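FACT-Spt16 (Cicer arietinum, PDB 5CE6) has a peptidase-like fold and, as the N-terminal domain of the Spt16 subunit of the histone chaperone FACT, probably helps bind histones H3-H4. Local coordinates at residues A[331-336]-A[427-432]; A[370-375]-A[406-411]. One frame throughout, in Å; residues are numbered along the deposited sequence.

From the N terminus, the chain first builds a separate lobe and then, in the M24 peptidase-like part, runs into helix 323-342, which supplies the first half of contact 1. Helix 349-363 follows, and the loop leading out of it gives 370-375, the first half of contact 2. That contact closes when strand 403-414 arrives, 31 residues on. The chain then turns back along strand 424-435 and closes contact 1 over a span of 91 residues, so contact 2 is nested inside it. Strands 403-414 and 424-435 are antiparallel neighbours: contact 1 fixes a helix against this sheet, while contact 2 lays a loop along strand 403-414.

Contact 1 of 2, residues A[331-336]-A[427-432]; sequences VLLKAQ and LLLADT
Helix 331-336 runs at 28° to strand 427-432, N-to-C directions roughly matched and axes 8.9 Å apart, with Q336 and L429 as the nearest pair of backbones. L332 and L429 lie alongside one another, pointing opposite ways, and L332 CD2 reaches on to L427 CB at 3.7 Å. CD1 of L429 extends further, onto the helix backbone, 3.5 Å from L333 CA. This follows from a chi1 of -76°, which sets CG of L429 anti to its carbonyl carbon. Further along, the Q336 side chain crosses over L429, its CD 3.9 Å from L429 CB, and ends on D431. Q336 NE2 gives D431 OD2 a nearly straight hydrogen bond of 3.0 Å, lying close to the amide plane and using the anti lone pair of the carboxylate oxygen. K449 binds both Q336 OE1 and D431 OD2, while R315 and T444 hold D431 OD1. The leucines thus seat helix 323-342 on the sheet, consistent with the pita-bread fold of M24 peptidases, and at one end a buried carboxylate is met by an amide, a hydroxyl and two cations, which would be expected to favour its ionised form.

Contact 2 of 2, residues A[370-375]-A[406-411]; sequences CLTKSA and VSLGFQ. With ACT (acetate ion), chain C.
T372 lays its methyl CG2 against the aliphatic part of Q411, 3.6 Å from Q411 CG, the two side chains crossing at about a right angle. With chi1 at 53°, OG1 of T372 sits between its own N and carbonyl carbon, where it accepts the backbone N-H of G409 at 3.1 Å and donates to S374 O at 2.8 Å. The backbone N of T372 in turn gives a hydrogen bond to G409 O, coming from above the carbonyl plane, so T372 grips both polar atoms of the glycine. The T372 methyl also packs close on G409. A valine in place of T372 would probably leave the N-H of G409 and the carbonyl of S374 without their shared hydroxyl, letting the turn toward A375 shift. L371 and F410 form a single beta bridge. Beside it Q411 N donates to C370 O at 2.7 Å, while the backbone at C370 and L371 meets the edge of the F410 ring. L371 CD1 lies 3.9 Å from F410 CE1, and L408 CD1 touches A375 CB at 3.8 Å. S407 N reaches A375 O over a more bent bond. A water links Q411 OE1 to K373 N, and an acetate, probably from the crystallisation liquor, lies near S407. The loop 370-375 thus borders strand 403-414 on the way to strand 376-378; Y353 of helix 349-363 packs on L371 and A375, L332 of helix 323-342 touches F410, and strand 424-435 pairs along the other edge of strand 403-414.

Contact 1 of 2, residues A[331-336]-A[427-432]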
loop_
_atom_site.group_PDB
_atom_site.type_symbol
_atom_site.label_atom_id
_atom_site.label_comp_id
_atom_site.label_asym_id
_atom_site.label_seq_id
_atom_site.Cartn_x
_atom_site.Cartn_y
_atom_site.Cartn_z
ATOM N N VAL A 331 23.607 -10.095 -6.366
ATOM C CA VAL A 331 23.726 -8.637 -6.414
ATOM C C VAL A 331 22.427 -7.959 -5.968
ATOM O O VAL A 331 22.445 -6.990 -5.193
ATOM C CB VAL A 331 24.144 -8.153 -7.808
ATOM C CG1 VAL A 331 24.173 -6.632 -7.867
ATOM C CG2 VAL A 331 25.523 -8.722 -8.169
ATOM N N LEU A 332 21.298 -8.478 -6.443
ATOM C CA LEU A 332 19.997 -7.939 -6.035
ATOM C C LEU A 332 19.805 -8.029 -4.528
ATOM O O LEU A 332 19.326 -7.083 -3.904
ATOM C CB LEU A 332 18.853 -8.664 -6.749
ATOM C CG LEU A 332 17.476 -8.097 -6.373
ATOM C CD1 LEU A 332 17.383 -6.661 -6.883
ATOM C CD2 LEU A 332 16.369 -8.950 -6.989
ATOM N N LEU A 333 20.151 -9.172 -3.947
ATOM C CA LEU A 333 20.037 -9.340 -2.501
ATOM C C LEU A 333 20.888 -8.322 -1.733
ATOM O O LEU A 333 20.421 -7.710 -0.762
ATOM C CB LEU A 333 20.396 -10.782 -2.107
ATOM C CG LEU A 333 20.451 -11.087 -0.607
ATOM C CD1 LEU A 333 19.127 -10.760 0.074
ATOM C CD2 LEU A 333 20.799 -12.546 -0.411
ATOM N N LYS A 334 22.127 -8.133 -2.169
ATOM C CA LYS A 334 23.038 -7.200 -1.506
ATOM C C LYS A 334 22.507 -5.771 -1.658
ATOM O O LYS A 334 22.585 -4.962 -0.729
ATOM C CB LYS A 334 24.444 -7.349 -2.101
ATOM C CG LYS A 334 25.522 -6.498 -1.463
ATOM C CD LYS A 334 26.872 -6.835 -2.105
ATOM C CE LYS A 334 27.984 -5.925 -1.613
ATOM N NZ LYS A 334 29.294 -6.343 -2.209
ATOM N N ALA A 335 21.939 -5.474 -2.823
ATOM C CA ALA A 335 21.365 -4.155 -3.064
ATOM C C ALA A 335 20.129 -3.913 -2.206
ATOM O O ALA A 335 19.947 -2.819 -1.657
ATOM C CB ALA A 335 21.043 -3.966 -4.538
ATOM N N GLN A 336 19.263 -4.921 -2.107
ATOM C CA GLN A 336 18.063 -4.786 -1.285
ATOM C C GLN A 336 18.433 -4.585 0.178
ATOM O O GLN A 336 17.829 -3.770 0.877
ATOM C CB GLN A 336 17.154 -6.013 -1.419
ATOM C CG GLN A 336 15.724 -5.765 -0.859
ATOM C CD GLN A 336 15.196 -6.913 -0.011
ATOM O OE1 GLN A 336 15.941 -7.806 0.383
ATOM N NE2 GLN A 336 13.893 -6.884 0.282
ATOM N N LEU A 427 14.126 -10.494 -11.757
ATOM C CA LEU A 427 14.270 -10.959 -10.373
ATOM C C LEU A 427 13.642 -9.930 -9.458
ATOM O O LEU A 427 13.672 -8.738 -9.767
ATOM C CB LEU A 427 15.745 -11.100 -9.988
ATOM C CG LEU A 427 16.625 -11.985 -10.873
ATOM C CD1 LEU A 427 18.099 -11.776 -10.512
ATOM C CD2 LEU A 427 16.261 -13.432 -10.745
ATOM N N LEU A 428 13.120 -10.379 -8.321
ATOM C CA LEU A 428 12.429 -9.485 -7.385
ATOM C C LEU A 428 12.587 -9.931 -5.939
ATOM O O LEU A 428 12.430 -11.122 -5.619
ATOM C CB LEU A 428 10.942 -9.417 -7.755
ATOM C CG LEU A 428 10.087 -8.534 -6.843
ATOM C CD1 LEU A 428 10.495 -7.076 -7.004
ATOM C CD2 LEU A 428 8.623 -8.725 -7.210
ATOM N N LEU A 429 12.896 -8.975 -5.064
ATOM C CA LEU A 429 12.921 -9.211 -3.627
ATOM C C LEU A 429 12.115 -8.124 -2.940
ATOM O O LEU A 429 12.295 -6.941 -3.227
ATOM C CB LEU A 429 14.355 -9.195 -3.089
ATOM C CG LEU A 429 15.201 -10.431 -3.367
ATOM C CD1 LEU A 429 16.625 -10.193 -2.879
ATOM C CD2 LEU A 429 14.603 -11.630 -2.648
ATOM N N ALA A 430 11.228 -8.513 -2.033
ATOM C CA ALA A 430 10.494 -7.519 -1.251
ATOM C C ALA A 430 10.341 -7.960 0.181
ATOM O O ALA A 430 10.111 -9.140 0.461
ATOM C CB ALA A 430 9.118 -7.225 -1.859
ATOM N N ASP A 431 10.455 -6.991 1.084
ATOM C CA ASP A 431 10.133 -7.213 2.490
ATOM C C ASP A 431 9.393 -6.030 3.079
ATOM O O ASP A 431 9.456 -4.924 2.542
ATOM C CB ASP A 431 11.407 -7.429 3.305
ATOM C CG ASP A 431 12.010 -8.795 3.091
ATOM O OD1 ASP A 431 11.540 -9.758 3.732
ATOM O OD2 ASP A 431 12.939 -8.905 2.283
ATOM N N THR A 432 8.731 -6.257 4.217
ATOM C CA THR A 432 8.077 -5.165 4.957
ATOM C C THR A 432 8.951 -4.815 6.145
ATOM O O THR A 432 9.362 -5.694 6.904
ATOM C CB THR A 432 6.681 -5.553 5.434
ATOM O OG1 THR A 432 5.909 -5.936 4.297
ATOM C CG2 THR A 432 5.995 -4.373 6.110
#

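Contact 2 of 2, residues A[370-375]-A[406-411]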
loop_
_atom_site.group_PDB
_atom_site.type_symbol
_atom_site.label_atom_id
_atom_site.label_comp_id
_atom_site.label_asym_id
_atom_site.label_seq_id
_atom_site.Cartn_x
_atom_site.Cartn_y
_atom_site.Cartn_z
ATOM N N CYS A 370 19.195 -2.263 -15.548
ATOM C CA CYS A 370 18.045 -3.135 -15.369
ATOM C C CYS A 370 17.429 -3.015 -13.984
ATOM O O CYS A 370 16.391 -3.599 -13.726
ATOM C CB CYS A 370 18.416 -4.592 -15.626
ATOM S SG CYS A 370 18.855 -4.931 -17.356
ATOM N N LEU A 371 18.080 -2.272 -13.095
ATOM C CA LEU A 371 17.561 -2.123 -11.737
ATOM C C LEU A 371 16.261 -1.340 -11.807
ATOM O O LEU A 371 16.153 -0.392 -12.588
ATOM C CB LEU A 371 18.580 -1.399 -10.852
ATOM C CG LEU A 371 18.296 -1.371 -9.350
ATOM C CD1 LEU A 371 18.468 -2.761 -8.758
ATOM C CD2 LEU A 371 19.216 -0.372 -8.661
ATOM N N THR A 372 15.270 -1.754 -11.019
ATOM C CA THR A 372 13.995 -1.039 -10.970
ATOM C C THR A 372 14.268 0.400 -10.528
ATOM O O THR A 372 15.217 0.654 -9.774
ATOM C CB THR A 372 12.972 -1.725 -10.036
ATOM O OG1 THR A 372 13.561 -1.939 -8.750
ATOM C CG2 THR A 372 12.544 -3.075 -10.597
ATOM N N LYS A 373 13.458 1.337 -11.014
ATOM C CA LYS A 373 13.687 2.754 -10.736
ATOM C C LYS A 373 13.210 3.129 -9.336
ATOM O O LYS A 373 13.508 4.213 -8.843
ATOM C CB LYS A 373 12.998 3.642 -11.774
ATOM C CG LYS A 373 13.486 3.427 -13.200
ATOM C CD LYS A 373 14.995 3.587 -13.315
ATOM C CE LYS A 373 15.460 3.378 -14.757
ATOM N NZ LYS A 373 16.945 3.281 -14.870
ATOM N N SER A 374 12.462 2.226 -8.711
ATOM C CA SER A 374 12.020 2.407 -7.333
ATOM C C SER A 374 12.486 1.211 -6.516
ATOM O O SER A 374 12.634 0.104 -7.051
ATOM C CB SER A 374 10.496 2.530 -7.287
ATOM O OG SER A 374 10.007 2.519 -5.955
ATOM N N ALA A 375 12.749 1.440 -5.230
ATOM C CA ALA A 375 13.056 0.352 -4.306
ATOM C C ALA A 375 11.879 0.116 -3.349
ATOM O O ALA A 375 12.017 -0.568 -2.336
ATOM C CB ALA A 375 14.337 0.653 -3.514
ATOM N N VAL A 406 9.900 -2.553 1.003
ATOM C CA VAL A 406 11.153 -2.416 0.288
ATOM C C VAL A 406 11.186 -3.510 -0.758
ATOM O O VAL A 406 11.425 -4.675 -0.450
ATOM C CB VAL A 406 12.368 -2.535 1.225
ATOM C CG1 VAL A 406 13.671 -2.401 0.443
ATOM C CG2 VAL A 406 12.292 -1.469 2.319
ATOM N N SER A 407 10.944 -3.108 -2.001
ATOM C CA SER A 407 10.696 -4.041 -3.089
ATOM C C SER A 407 11.592 -3.595 -4.230
ATOM O O SER A 407 11.423 -2.507 -4.782
ATOM C CB SER A 407 9.207 -3.997 -3.481
ATOM O OG SER A 407 8.905 -4.847 -4.593
ATOM N N LEU A 408 12.580 -4.427 -4.540
ATOM C CA LEU A 408 13.624 -4.055 -5.474
ATOM C C LEU A 408 13.844 -5.193 -6.469
ATOM O O LEU A 408 13.844 -6.376 -6.090
ATOM C CB LEU A 408 14.918 -3.779 -4.693
ATOM C CG LEU A 408 16.093 -3.248 -5.514
ATOM C CD1 LEU A 408 15.823 -1.825 -5.971
ATOM C CD2 LEU A 408 17.391 -3.324 -4.709
ATOM N N GLY A 409 14.000 -4.848 -7.743
ATOM C CA GLY A 409 14.162 -5.875 -8.749
ATOM C C GLY A 409 15.128 -5.563 -9.866
ATOM O O GLY A 409 15.647 -4.449 -9.987
ATOM N N PHE A 410 15.387 -6.577 -10.684
ATOM C CA PHE A 410 16.077 -6.392 -11.950
ATOM C C PHE A 410 15.085 -6.745 -13.034
ATOM O O PHE A 410 14.466 -7.811 -12.972
ATOM C CB PHE A 410 17.277 -7.330 -12.058
ATOM C CG PHE A 410 18.530 -6.806 -11.424
ATOM C CD1 PHE A 410 19.071 -5.594 -11.825
ATOM C CD2 PHE A 410 19.178 -7.543 -10.432
ATOM C CE1 PHE A 410 20.256 -5.118 -11.245
ATOM C CE2 PHE A 410 20.353 -7.084 -9.847
ATOM C CZ PHE A 410 20.891 -5.866 -10.245
ATOM N N GLN A 411 14.940 -5.865 -14.022
ATOM C CA GLN A 411 13.988 -6.090 -15.121
ATOM C C GLN A 411 14.694 -6.351 -16.432
ATOM O O GLN A 411 15.541 -5.560 -16.853
ATOM C CB GLN A 411 13.073 -4.875 -15.313
ATOM C CG GLN A 411 12.700 -4.177 -14.033
ATOM C CD GLN A 411 11.780 -3.000 -14.264
ATOM O OE1 GLN A 411 12.198 -1.842 -14.177
ATOM N NE2 GLN A 411 10.520 -3.288 -14.555
HETATM C C ACT C . 9.032 -2.011 -7.451
HETATM O O ACT C . 9.574 -1.278 -6.583
HETATM O OXT ACT C . 9.072 -3.253 -7.252
HETATM C CH3 ACT C . 8.345 -1.430 -8.655
HETATM O O HOH W 1 11.522 0.303 -12.907
#